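Local coordinates for acetyltransferase, GNAT family protein (PDB 6C37) that probably transfers an acetyl group from acetyl-CoA to N-terminal alanines of proteins, and here holds a CoA disulfide in its cofactor pocket, at residues D7-L12 with L127-D132; V24-A29 with G69-A74; A31-R36 with H58-W63; G77-F82 with Q93-N98; I122-L127 with A159-R164. All blocks are in the same frame, centred on the assembly; numbering follows the deposited sequence.

Contact 1. Residues D7-L12 with L127-D132; sequences DTVGPL and LAMGLD
The backbone oxygen Met129 O is the polar atom approached across this contact, and its visitor is apolar: Val9 CG1 rests 3.4 Å from it. No hydrogen bond links residues 7-12 to 127-132. The work falls to the Met129 side chain, which leaves the helix and follows the strand. Its CB lies 3.7 Å from Val9 CG1, its sulfur passes over the backbone with SD 3.7 Å from Gly10 CA, and its terminal methyl CE comes to 3.6 Å from Leu12 CB. Two torsions give this course: CG sits between the backbone N and the carbonyl carbon (chi1 70°), and a bend at chi3 (52°) folds CE toward Leu12. Gly10 lets the sulfur come so near its backbone, and a cis peptide leads into Pro11, whose ring turns away from the helix. Strand 9-14 here flanks helix 122-135, the short segment axes passing 8.0 Å apart. Leu21 of the next strand, 17-23, also touches Met129, and at the far end of the segment Asp132 accepts hydrogen bonds from the backbone of Ala196 and Ala197. With no hydrogen bond or charge pair across it, the contact relies mainly on the fit of one thioether chain against the strand.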
# COMPACT_ATOMS: atom_id res chain seq x y z
N ASP A 7 1.98 6.66 -13.32
CA ASP A 7 0.60 7.10 -13.46
C ASP A 7 0.18 7.70 -12.13
O ASP A 7 0.85 7.51 -11.11
CB ASP A 7 -0.32 5.95 -13.86
CG ASP A 7 -1.51 6.40 -14.65
OD1 ASP A 7 -1.76 7.63 -14.72
OD2 ASP A 7 -2.20 5.52 -15.20
N THR A 8 -0.93 8.42 -12.15
CA THR A 8 -1.63 8.85 -10.96
C THR A 8 -2.94 8.09 -10.86
O THR A 8 -3.49 7.65 -11.88
CB THR A 8 -1.90 10.36 -10.99
OG1 THR A 8 -2.76 10.67 -12.10
CG2 THR A 8 -0.60 11.12 -11.12
N VAL A 9 -3.43 7.92 -9.64
CA VAL A 9 -4.62 7.12 -9.38
C VAL A 9 -5.57 7.94 -8.51
O VAL A 9 -5.13 8.68 -7.63
CB VAL A 9 -4.26 5.77 -8.71
CG1 VAL A 9 -5.49 4.88 -8.61
CG2 VAL A 9 -3.15 5.07 -9.48
N GLY A 10 -6.86 7.79 -8.76
CA GLY A 10 -7.86 8.50 -8.00
C GLY A 10 -8.49 9.62 -8.79
O GLY A 10 -8.50 9.61 -10.02
N PRO A 11 -9.05 10.63 -8.09
CA PRO A 11 -9.16 10.68 -6.63
C PRO A 11 -10.48 10.12 -6.13
O PRO A 11 -11.38 9.82 -6.92
CB PRO A 11 -9.07 12.18 -6.35
CG PRO A 11 -9.81 12.78 -7.51
CD PRO A 11 -9.60 11.85 -8.71
N LEU A 12 -10.58 9.97 -4.81
CA LEU A 12 -11.79 9.56 -4.11
C LEU A 12 -11.87 10.35 -2.82
O LEU A 12 -10.83 10.62 -2.19
CB LEU A 12 -11.78 8.07 -3.76
CG LEU A 12 -12.46 6.99 -4.59
CD1 LEU A 12 -12.25 5.66 -3.86
CD2 LEU A 12 -13.93 7.28 -4.76
N LEU A 127 -6.26 1.55 -0.90
CA LEU A 127 -6.24 0.15 -1.32
C LEU A 127 -7.20 -0.09 -2.48
O LEU A 127 -6.84 -0.75 -3.47
CB LEU A 127 -6.59 -0.75 -0.13
CG LEU A 127 -6.58 -2.26 -0.39
CD1 LEU A 127 -5.25 -2.70 -0.99
CD2 LEU A 127 -6.85 -3.02 0.91
N ALA A 128 -8.42 0.44 -2.38
CA ALA A 128 -9.41 0.22 -3.44
C ALA A 128 -8.94 0.81 -4.76
O ALA A 128 -8.98 0.15 -5.80
CB ALA A 128 -10.76 0.80 -3.03
N MET A 129 -8.46 2.06 -4.74
CA MET A 129 -8.04 2.62 -6.02
C MET A 129 -6.76 1.95 -6.53
O MET A 129 -6.61 1.75 -7.74
CB MET A 129 -7.89 4.14 -5.92
CG MET A 129 -6.74 4.66 -5.08
SD MET A 129 -6.84 6.48 -5.01
CE MET A 129 -8.52 6.70 -4.47
N GLY A 130 -5.86 1.54 -5.63
CA GLY A 130 -4.69 0.79 -6.07
C GLY A 130 -5.06 -0.55 -6.68
O GLY A 130 -4.50 -0.95 -7.71
N LEU A 131 -6.02 -1.24 -6.07
CA LEU A 131 -6.50 -2.51 -6.61
C LEU A 131 -7.10 -2.31 -8.00
O LEU A 131 -6.79 -3.06 -8.94
CB LEU A 131 -7.52 -3.13 -5.66
CG LEU A 131 -8.08 -4.50 -6.04
CD1 LEU A 131 -6.96 -5.53 -6.09
CD2 LEU A 131 -9.14 -4.90 -5.02
N ASP A 132 -7.99 -1.32 -8.14
CA ASP A 132 -8.59 -1.04 -9.45
C ASP A 132 -7.51 -0.77 -10.50
O ASP A 132 -7.64 -1.21 -11.65
CB ASP A 132 -9.53 0.16 -9.36
CG ASP A 132 -10.81 -0.16 -8.64
OD1 ASP A 132 -11.19 -1.35 -8.57
OD2 ASP A 132 -11.45 0.78 -8.13

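Contact 2. Residues V24-A29 with G69-A74; sequences VRMRDA and GLRAEA
Apolar contact between Val24 and the helix is modest: Val24 CG2 lies 4.3 Å from Leu70 CB and 4.1 Å from Arg71 CG. Val24 CG1 stands anti to the carbonyl carbon (chi1 -68°), which leaves CG2 between the backbone N and the carbonyl carbon, turned to the aliphatic root of Arg71.

The longer side chains meet by van der Waals contact around the Arg71 guanidinium. Arg71 runs along the loop backbone, with CD 3.8 Å from Val24 O, then bends at chi3 so that its tip reaches Met26. There Arg71 NH2 stands 3.7 Å from Met26 CE, the thioether crossing the arginine at a slant after its own bend at chi2. No hydrogen bond joins the two segments, although Arg71, a charged residue, takes the largest share of the contact.

The polar bonds of the loop run within it and to residues outside the two segments. Arg25 N donates to Asp28 OD2 over 2.9 Å, from above the carboxylate plane, and the same oxygen forms a salt bridge with Arg22, so one carboxylate ties the turn to the end of strand 17-23.

The loop 24-29 thus connects that strand to helix 29-38 while lying against helix 63-75. Trp63 of that helix binds Arg25 O, and Val24 pairs through its backbone with Pro81 of strand 80-86.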
# COMPACT_ATOMS: atom_id res chain seq x y z
N VAL A 24 6.32 8.07 -6.09
CA VAL A 24 7.36 8.60 -5.21
C VAL A 24 8.27 9.54 -6.02
O VAL A 24 8.49 9.32 -7.22
CB VAL A 24 8.16 7.48 -4.54
CG1 VAL A 24 7.29 6.73 -3.53
CG2 VAL A 24 8.73 6.50 -5.57
N ARG A 25 8.75 10.60 -5.35
CA ARG A 25 9.65 11.61 -5.92
C ARG A 25 10.79 11.89 -4.95
O ARG A 25 10.69 11.66 -3.75
CB ARG A 25 9.00 12.98 -6.16
CG ARG A 25 7.61 13.04 -6.62
CD ARG A 25 7.34 14.45 -7.11
NE ARG A 25 6.60 15.25 -6.14
CZ ARG A 25 5.28 15.37 -6.15
NH1 ARG A 25 4.58 14.71 -7.06
NH2 ARG A 25 4.66 16.14 -5.26
N MET A 26 11.86 12.50 -5.48
CA MET A 26 12.98 12.88 -4.63
C MET A 26 12.57 13.91 -3.58
O MET A 26 13.06 13.88 -2.44
CB MET A 26 14.12 13.43 -5.48
CG MET A 26 14.83 12.37 -6.29
SD MET A 26 15.65 11.13 -5.25
CE MET A 26 16.11 9.94 -6.49
N ARG A 27 11.66 14.81 -3.94
CA ARG A 27 11.23 15.88 -3.04
C ARG A 27 10.42 15.36 -1.86
O ARG A 27 10.14 16.14 -0.93
CB ARG A 27 10.42 16.90 -3.84
CG ARG A 27 10.11 18.21 -3.16
CD ARG A 27 8.75 18.74 -3.63
NE ARG A 27 7.68 18.42 -2.68
CZ ARG A 27 6.39 18.41 -3.00
NH1 ARG A 27 6.01 18.69 -4.24
NH2 ARG A 27 5.48 18.11 -2.08
N ASP A 28 10.02 14.09 -1.85
CA ASP A 28 9.29 13.50 -0.73
C ASP A 28 10.17 13.25 0.49
O ASP A 28 9.64 12.80 1.51
CB ASP A 28 8.64 12.19 -1.16
CG ASP A 28 7.50 12.40 -2.13
OD1 ASP A 28 6.84 13.45 -2.01
OD2 ASP A 28 7.26 11.52 -2.99
N ALA A 29 11.47 13.52 0.41
CA ALA A 29 12.37 13.22 1.52
C ALA A 29 11.88 13.83 2.84
O ALA A 29 11.80 13.14 3.86
CB ALA A 29 13.78 13.72 1.19
N GLY A 69 16.02 3.42 -5.72
CA GLY A 69 15.79 1.99 -5.78
C GLY A 69 14.35 1.66 -6.13
O GLY A 69 14.09 0.79 -6.97
N LEU A 70 13.40 2.36 -5.50
CA LEU A 70 11.99 2.12 -5.81
C LEU A 70 11.69 2.41 -7.27
O LEU A 70 10.96 1.66 -7.92
CB LEU A 70 11.10 2.97 -4.90
CG LEU A 70 11.16 2.67 -3.40
CD1 LEU A 70 10.24 3.63 -2.65
CD2 LEU A 70 10.77 1.24 -3.10
N ARG A 71 12.23 3.51 -7.80
CA ARG A 71 11.91 3.87 -9.17
C ARG A 71 12.60 2.94 -10.16
O ARG A 71 12.05 2.67 -11.23
CB ARG A 71 12.26 5.33 -9.44
CG ARG A 71 11.37 6.30 -8.64
CD ARG A 71 11.24 7.67 -9.32
NE ARG A 71 12.50 8.39 -9.29
CZ ARG A 71 12.61 9.72 -9.36
NH1 ARG A 71 11.52 10.47 -9.46
NH2 ARG A 71 13.81 10.29 -9.33
N ALA A 72 13.78 2.42 -9.81
CA ALA A 72 14.43 1.44 -10.67
C ALA A 72 13.63 0.15 -10.76
O ALA A 72 13.48 -0.42 -11.85
CB ALA A 72 15.85 1.16 -10.17
N GLU A 73 13.09 -0.33 -9.63
CA GLU A 73 12.21 -1.49 -9.65
C GLU A 73 10.96 -1.21 -10.47
O GLU A 73 10.47 -2.09 -11.18
CB GLU A 73 11.84 -1.90 -8.23
CG GLU A 73 12.99 -2.45 -7.45
CD GLU A 73 13.64 -3.62 -8.15
OE1 GLU A 73 12.89 -4.52 -8.60
OE2 GLU A 73 14.88 -3.64 -8.27
N ALA A 74 10.44 0.01 -10.39
CA ALA A 74 9.25 0.36 -11.16
C ALA A 74 9.54 0.38 -12.65
O ALA A 74 8.72 -0.08 -13.45
CB ALA A 74 8.73 1.72 -10.70

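Contact 3. Residues A31-R36 with H58-W63; sequences AWSRIR and HAVTSW
Trp32, His58 and Trp63 form an aromatic cluster that fastens helix 29-38 to the loop between helices 54-57 and 63-75 of the GNAT domain. Trp32 carries it. Its CG is anti to the backbone N (chi1 168°), which sends the indole into the loop. CB lies over one face of the Trp63 ring. Farther out, CD2 comes to 3.3 Å from Trp63 CE3, an atom that sits over the centre of the indole, while CD1 and NE1 face Trp63 CZ3. The two ring systems are oblique, the Trp32 five-membered and Trp63 six-membered rings being inclined by 40°. On the outer rim Trp32 CZ2 meets His58 CD2 at 3.5 Å, CH2 approaches His58 CA, and CZ3 puts the ring edge against Ala59 O at 3.6 Å.

The flanking residues add polar contacts. Ser33 OG donates to His58 O, at a modelled distance too short to be trusted in detail. Arg36 bends twice, and NH2 makes a weak hydrogen bond of 3.3 Å to His58 NE2; the stronger partner of Arg36 NH2 is Glu47, and the guanidinium also makes a cation-pi contact with Trp112. The other imidazole nitrogen, His58 ND1, bonds Trp54 O, so both ring nitrogens are engaged, and Trp63 NE1 bonds Arg25 O. Beside the serine, Val60 CG2 closes against Ser33 CB at 3.6 Å.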
# COMPACT_ATOMS: atom_id res chain seq x y z
N ALA A 31 8.89 15.05 3.97
CA ALA A 31 7.66 14.55 4.57
C ALA A 31 7.79 13.09 4.97
O ALA A 31 7.32 12.69 6.04
CB ALA A 31 6.50 14.73 3.59
N TRP A 32 8.43 12.28 4.13
CA TRP A 32 8.62 10.87 4.44
C TRP A 32 9.44 10.72 5.72
O TRP A 32 9.06 9.98 6.63
CB TRP A 32 9.31 10.18 3.26
CG TRP A 32 9.85 8.78 3.53
CD1 TRP A 32 9.18 7.61 3.39
CD2 TRP A 32 11.18 8.44 3.93
NE1 TRP A 32 10.00 6.55 3.70
CE2 TRP A 32 11.24 7.03 4.02
CE3 TRP A 32 12.33 9.18 4.22
CZ2 TRP A 32 12.39 6.35 4.41
CZ3 TRP A 32 13.48 8.51 4.59
CH2 TRP A 32 13.50 7.10 4.68
N SER A 33 10.53 11.48 5.83
CA SER A 33 11.37 11.38 7.02
C SER A 33 10.64 11.88 8.26
O SER A 33 10.67 11.24 9.31
CB SER A 33 12.66 12.16 6.82
OG SER A 33 13.45 12.12 8.00
N ARG A 34 9.99 13.04 8.15
CA ARG A 34 9.29 13.61 9.30
C ARG A 34 8.24 12.64 9.84
O ARG A 34 8.20 12.35 11.04
CB ARG A 34 8.66 14.95 8.93
CG ARG A 34 7.92 15.62 10.07
CD ARG A 34 7.28 16.91 9.62
NE ARG A 34 6.64 16.78 8.32
CZ ARG A 34 5.42 16.29 8.13
NH1 ARG A 34 4.69 15.89 9.16
NH2 ARG A 34 4.93 16.21 6.90
N ILE A 35 7.40 12.11 8.95
CA ILE A 35 6.30 11.25 9.39
C ILE A 35 6.83 9.91 9.90
O ILE A 35 6.40 9.42 10.95
CB ILE A 35 5.28 11.07 8.26
CG1 ILE A 35 4.60 12.39 7.93
CG2 ILE A 35 4.24 10.05 8.66
CD1 ILE A 35 3.68 12.32 6.73
N ARG A 36 7.75 9.29 9.15
CA ARG A 36 8.25 7.98 9.56
C ARG A 36 8.98 8.07 10.90
O ARG A 36 8.86 7.17 11.74
CB ARG A 36 9.19 7.38 8.50
CG ARG A 36 8.62 7.18 7.10
CD ARG A 36 7.87 5.90 6.90
NE ARG A 36 8.63 4.70 7.23
CZ ARG A 36 8.12 3.48 7.18
NH1 ARG A 36 6.86 3.31 6.81
NH2 ARG A 36 8.86 2.43 7.52
N HIS A 58 15.59 6.50 8.55
CA HIS A 58 14.59 7.47 8.12
C HIS A 58 15.10 8.91 8.20
O HIS A 58 14.29 9.84 8.21
CB HIS A 58 13.30 7.29 8.92
CG HIS A 58 12.69 5.93 8.75
ND1 HIS A 58 12.86 4.93 9.68
CD2 HIS A 58 11.95 5.41 7.75
CE1 HIS A 58 12.22 3.84 9.27
NE2 HIS A 58 11.66 4.11 8.10
N ALA A 59 16.42 9.10 8.23
CA ALA A 59 16.96 10.44 8.05
C ALA A 59 16.61 10.95 6.66
O ALA A 59 16.47 10.18 5.70
CB ALA A 59 18.47 10.43 8.24
N VAL A 60 16.44 12.28 6.55
CA VAL A 60 16.13 12.89 5.26
C VAL A 60 17.12 12.44 4.20
O VAL A 60 16.75 12.25 3.03
CB VAL A 60 16.11 14.43 5.40
CG1 VAL A 60 16.26 15.10 4.04
CG2 VAL A 60 14.84 14.90 6.08
N THR A 61 18.38 12.23 4.60
CA THR A 61 19.44 11.90 3.65
C THR A 61 19.34 10.47 3.13
O THR A 61 20.00 10.15 2.13
CB THR A 61 20.79 12.11 4.32
OG1 THR A 61 20.87 11.29 5.49
CG2 THR A 61 20.96 13.56 4.71
N SER A 62 18.56 9.61 3.77
CA SER A 62 18.39 8.25 3.30
C SER A 62 17.43 8.14 2.12
O SER A 62 17.50 7.15 1.38
CB SER A 62 17.88 7.35 4.43
OG SER A 62 18.64 7.54 5.60
N TRP A 63 16.55 9.11 1.93
CA TRP A 63 15.51 8.97 0.91
C TRP A 63 16.04 8.88 -0.51
O TRP A 63 15.51 8.05 -1.27
CB TRP A 63 14.51 10.13 1.03
CG TRP A 63 13.40 10.05 0.04
CD1 TRP A 63 13.16 10.91 -1.00
CD2 TRP A 63 12.37 9.06 -0.02
NE1 TRP A 63 12.04 10.51 -1.70
CE2 TRP A 63 11.54 9.38 -1.12
CE3 TRP A 63 12.07 7.93 0.75
CZ2 TRP A 63 10.42 8.62 -1.46
CZ3 TRP A 63 10.97 7.17 0.41
CH2 TRP A 63 10.16 7.52 -0.69

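Contact 4. Residues G77-F82 with Q93-N98; sequences GRMLPF and QLTIGN
The Phe82 ring is met at its edge: Ile96 CD1 lies in the ring plane, 3.9 Å from Phe82 CE2, and Leu94 O also sits near that plane. Trp5 meets the same ring edge-to-face. Phe82 and Leu94 lie side by side pointing the same way, and with Leu80 and Ile96 they share one face of the sheet; Pro81 and Thr95 occupy the other, where Met79 CG touches Thr95 CG2 at 3.8 Å.

The backbone is an antiparallel ladder within the hairpin of strands 80-86 and 89-97. Leu80 N binds Ile96 O at 2.8 Å, in the carbonyl plane, whereas Phe82 N reaches Leu94 O almost in line with its C=O bond; the return bonds from Ile96 N and Leu94 N come from above the carbonyl plane. Pro81 falls in the non-hydrogen-bonded pair, where no N-H is required across the hairpin, and its carbonyl bonds Val24 N.

Phe82 O is gripped twice, by Leu94 N at 3.0 Å and by a water that donates to it at 2.9 Å. That water also bonds Thr95 OG1 and accepts from Gln93 NE2, while Trp112 holds Gln93 OE1. One side, with Leu80 and Ile96, is thus apolar toward helix 122-135, while that of Pro81 and Thr95 mixes apolar contact with a water-bridged polar group.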
# COMPACT_ATOMS: atom_id res chain seq x y z
N GLY A 77 9.23 -2.87 -14.07
CA GLY A 77 7.92 -3.50 -14.02
C GLY A 77 7.70 -4.39 -12.83
O GLY A 77 6.73 -5.16 -12.82
N ARG A 78 8.55 -4.32 -11.82
CA ARG A 78 8.44 -5.22 -10.68
C ARG A 78 7.74 -4.60 -9.49
O ARG A 78 7.41 -5.33 -8.54
CB ARG A 78 9.84 -5.71 -10.27
CG ARG A 78 10.47 -6.51 -11.40
CD ARG A 78 11.67 -7.31 -10.93
NE ARG A 78 12.79 -6.43 -10.59
CZ ARG A 78 13.95 -6.42 -11.25
NH1 ARG A 78 14.14 -7.24 -12.28
NH2 ARG A 78 14.91 -5.59 -10.87
N MET A 79 7.47 -3.30 -9.52
CA MET A 79 6.93 -2.57 -8.38
C MET A 79 6.19 -1.35 -8.89
O MET A 79 6.53 -0.81 -9.95
CB MET A 79 8.04 -2.17 -7.40
CG MET A 79 7.61 -1.42 -6.15
SD MET A 79 9.04 -1.08 -5.09
CE MET A 79 9.92 -2.65 -5.29
N LEU A 80 5.17 -0.92 -8.15
CA LEU A 80 4.52 0.37 -8.36
C LEU A 80 4.54 1.08 -7.02
O LEU A 80 3.67 0.83 -6.16
CB LEU A 80 3.10 0.22 -8.91
CG LEU A 80 3.04 -0.20 -10.39
CD1 LEU A 80 3.14 -1.72 -10.49
CD2 LEU A 80 1.77 0.29 -11.07
N PRO A 81 5.54 1.93 -6.78
CA PRO A 81 5.64 2.62 -5.49
C PRO A 81 4.91 3.95 -5.47
O PRO A 81 5.42 4.97 -5.95
CB PRO A 81 7.16 2.81 -5.31
CG PRO A 81 7.67 2.94 -6.74
CD PRO A 81 6.75 2.12 -7.62
N PHE A 82 3.70 3.96 -4.91
CA PHE A 82 2.91 5.18 -4.82
C PHE A 82 3.03 5.83 -3.45
O PHE A 82 3.26 5.18 -2.43
CB PHE A 82 1.43 4.90 -5.09
CG PHE A 82 1.13 4.48 -6.50
CD1 PHE A 82 1.18 5.40 -7.53
CD2 PHE A 82 0.79 3.17 -6.78
CE1 PHE A 82 0.90 5.03 -8.81
CE2 PHE A 82 0.50 2.78 -8.07
CZ PHE A 82 0.56 3.72 -9.11
N GLN A 93 2.04 5.64 2.13
CA GLN A 93 2.49 5.02 0.90
C GLN A 93 1.61 3.83 0.59
O GLN A 93 1.04 3.21 1.49
CB GLN A 93 3.96 4.56 0.97
CG GLN A 93 4.99 5.66 0.88
CD GLN A 93 6.37 5.13 1.17
OE1 GLN A 93 6.86 5.21 2.29
NE2 GLN A 93 7.01 4.57 0.14
N LEU A 94 1.48 3.53 -0.70
CA LEU A 94 0.84 2.32 -1.19
C LEU A 94 1.81 1.71 -2.19
O LEU A 94 2.16 2.35 -3.18
CB LEU A 94 -0.51 2.63 -1.85
CG LEU A 94 -1.52 1.64 -2.51
CD1 LEU A 94 -1.00 0.92 -3.79
CD2 LEU A 94 -2.22 0.67 -1.55
N THR A 95 2.25 0.48 -1.93
CA THR A 95 3.23 -0.18 -2.77
C THR A 95 2.64 -1.48 -3.31
O THR A 95 2.12 -2.30 -2.55
CB THR A 95 4.52 -0.48 -2.00
OG1 THR A 95 5.01 0.72 -1.39
CG2 THR A 95 5.59 -1.06 -2.95
N ILE A 96 2.74 -1.66 -4.62
CA ILE A 96 2.45 -2.92 -5.28
C ILE A 96 3.80 -3.56 -5.62
O ILE A 96 4.64 -2.91 -6.26
CB ILE A 96 1.60 -2.70 -6.54
CG1 ILE A 96 0.27 -2.06 -6.14
CG2 ILE A 96 1.38 -4.02 -7.30
CD1 ILE A 96 -0.15 -0.93 -7.06
N GLY A 97 4.03 -4.79 -5.15
CA GLY A 97 5.35 -5.38 -5.23
C GLY A 97 5.31 -6.79 -5.81
O GLY A 97 4.25 -7.39 -5.97
N ASN A 98 6.51 -7.29 -6.15
CA ASN A 98 6.67 -8.63 -6.74
C ASN A 98 5.74 -8.83 -7.93
O ASN A 98 5.11 -9.88 -8.08
CB ASN A 98 6.45 -9.70 -5.66
CG ASN A 98 6.96 -11.06 -6.07
OD1 ASN A 98 7.91 -11.17 -6.85
ND2 ASN A 98 6.32 -12.10 -5.55
O HOH W 1 5.53 3.44 -2.22

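Contact 5. Residues I122-L127 with A159-R164; sequences IATAAL and AHVGFR
Thr124 OG1 accepts a hydrogen bond from His160 ND1 over 2.9 Å, the hydroxyl lying near the plane of the imidazole, 8° out of it. The threonine methyl supports the histidine stem, CG2 coming to 3.6 Å from His160 CB. With OG1 beside the backbone N and CG2 anti to it (chi1 -64°), both branches meet the histidine. The same Thr124 OG1 also bonds the CoA disulfide, so this hydroxyl sits between protein and ligand.

One turn along, an apolar group continues the seam. Leu127 CD2 lies 3.8 Å from Val161 CG2 and equally 3.8 Å from Phe163 CE1, the leucine methyl bridging the last turn of helix 152-161 and the phenylalanine just beyond its glycine cap.

In the second shell, Gly162 closes helix 152-161 with a Schellman motif and so turns the chain to bring Phe163 back toward Leu127. His160 O accepts from Arg199 NE, and the imidazole touches Arg205, itself an acetyl-CoA-binding residue.

At the start of helix 122-135, Ala123 N bonds the ligand as well. A helix that follows a glycine-rich loop, here containing Gly119 and Gly121, and opens with backbone amides for the cofactor is characteristic of the CoA site of GNAT acetyltransferases.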
# COMPACT_ATOMS: atom_id res chain seq x y z
N ILE A 122 -8.66 6.57 4.87
CA ILE A 122 -7.62 6.84 3.87
C ILE A 122 -7.07 5.54 3.31
O ILE A 122 -7.03 5.34 2.09
CB ILE A 122 -6.49 7.70 4.46
CG1 ILE A 122 -7.01 9.10 4.79
CG2 ILE A 122 -5.30 7.80 3.48
CD1 ILE A 122 -6.08 9.90 5.70
N ALA A 123 -6.61 4.63 4.19
CA ALA A 123 -6.02 3.38 3.70
C ALA A 123 -7.03 2.57 2.89
O ALA A 123 -6.66 1.94 1.89
CB ALA A 123 -5.50 2.54 4.87
N THR A 124 -8.29 2.56 3.31
CA THR A 124 -9.29 1.80 2.56
C THR A 124 -9.46 2.34 1.15
O THR A 124 -9.50 1.58 0.18
CB THR A 124 -10.63 1.81 3.31
OG1 THR A 124 -10.47 1.12 4.56
CG2 THR A 124 -11.67 1.06 2.51
N ALA A 125 -9.51 3.67 1.01
CA ALA A 125 -9.62 4.24 -0.33
C ALA A 125 -8.35 4.01 -1.15
O ALA A 125 -8.42 3.71 -2.35
CB ALA A 125 -9.94 5.73 -0.25
N ALA A 126 -7.17 4.19 -0.53
CA ALA A 126 -5.92 3.94 -1.23
C ALA A 126 -5.86 2.51 -1.74
O ALA A 126 -5.47 2.27 -2.89
CB ALA A 126 -4.73 4.23 -0.31
N LEU A 127 -6.26 1.55 -0.90
CA LEU A 127 -6.24 0.15 -1.32
C LEU A 127 -7.20 -0.09 -2.48
O LEU A 127 -6.84 -0.75 -3.47
CB LEU A 127 -6.59 -0.75 -0.13
CG LEU A 127 -6.58 -2.26 -0.39
CD1 LEU A 127 -5.25 -2.70 -0.99
CD2 LEU A 127 -6.85 -3.02 0.91
N ALA A 159 -10.60 -6.35 4.61
CA ALA A 159 -11.98 -6.81 4.58
C ALA A 159 -12.90 -5.80 3.88
O ALA A 159 -13.80 -6.19 3.12
CB ALA A 159 -12.47 -7.07 6.00
N HIS A 160 -12.66 -4.49 4.08
CA HIS A 160 -13.48 -3.47 3.42
C HIS A 160 -13.49 -3.63 1.91
O HIS A 160 -14.50 -3.34 1.26
CB HIS A 160 -12.98 -2.06 3.75
CG HIS A 160 -13.13 -1.66 5.18
ND1 HIS A 160 -12.49 -0.55 5.70
CD2 HIS A 160 -13.83 -2.21 6.19
CE1 HIS A 160 -12.79 -0.44 6.98
NE2 HIS A 160 -13.59 -1.44 7.31
N VAL A 161 -12.35 -4.02 1.32
CA VAL A 161 -12.22 -4.08 -0.14
C VAL A 161 -12.58 -5.46 -0.69
O VAL A 161 -12.74 -5.62 -1.91
CB VAL A 161 -10.79 -3.62 -0.51
CG1 VAL A 161 -10.56 -3.55 -2.01
CG2 VAL A 161 -10.52 -2.25 0.10
N GLY A 162 -12.75 -6.45 0.18
CA GLY A 162 -13.23 -7.74 -0.25
C GLY A 162 -12.19 -8.83 -0.36
O GLY A 162 -12.47 -9.85 -0.99
N PHE A 163 -11.00 -8.65 0.23
CA PHE A 163 -9.98 -9.70 0.20
C PHE A 163 -10.46 -10.95 0.94
O PHE A 163 -11.15 -10.85 1.96
CB PHE A 163 -8.68 -9.19 0.83
CG PHE A 163 -7.84 -8.35 -0.11
CD1 PHE A 163 -8.08 -6.99 -0.25
CD2 PHE A 163 -6.81 -8.92 -0.85
CE1 PHE A 163 -7.32 -6.23 -1.13
CE2 PHE A 163 -6.04 -8.15 -1.72
CZ PHE A 163 -6.29 -6.81 -1.86
N ARG A 164 -10.08 -12.12 0.43
CA ARG A 164 -10.37 -13.42 1.05
C ARG A 164 -9.13 -13.95 1.75
O ARG A 164 -8.02 -13.84 1.22
CB ARG A 164 -10.77 -14.50 0.04
CG ARG A 164 -11.94 -14.25 -0.85
CD ARG A 164 -11.97 -15.34 -1.92
NE ARG A 164 -11.14 -14.99 -3.06
CZ ARG A 164 -9.93 -15.50 -3.31
NH1 ARG A 164 -9.40 -16.41 -2.50
NH2 ARG A 164 -9.25 -15.11 -4.38

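Contacts 3, 4 and 5 are buried, contact 1 is partly so, and contact 2 lies at the surface. Contacts 1 and 5 share helix 122-135 and Leu127: one side of the helix meets strand 9-14 by apolar packing, and another meets helix 152-161 beside the ligand. Contact 4 lies closest to the chain's centre and touches contacts 1, 2, 3 and 5; backbone hydrogen bonds dominate there, whereas contacts 3 and 5 use side-chain hydrogen bonds and contacts 1 and 2 have none across them. Contacts 2 and 3 lie on the same side of the centre, opposite contact 5, and meet through Trp63. Aromatic rings fill contact 3, whereas contact 2 relies on the stem of an arginine.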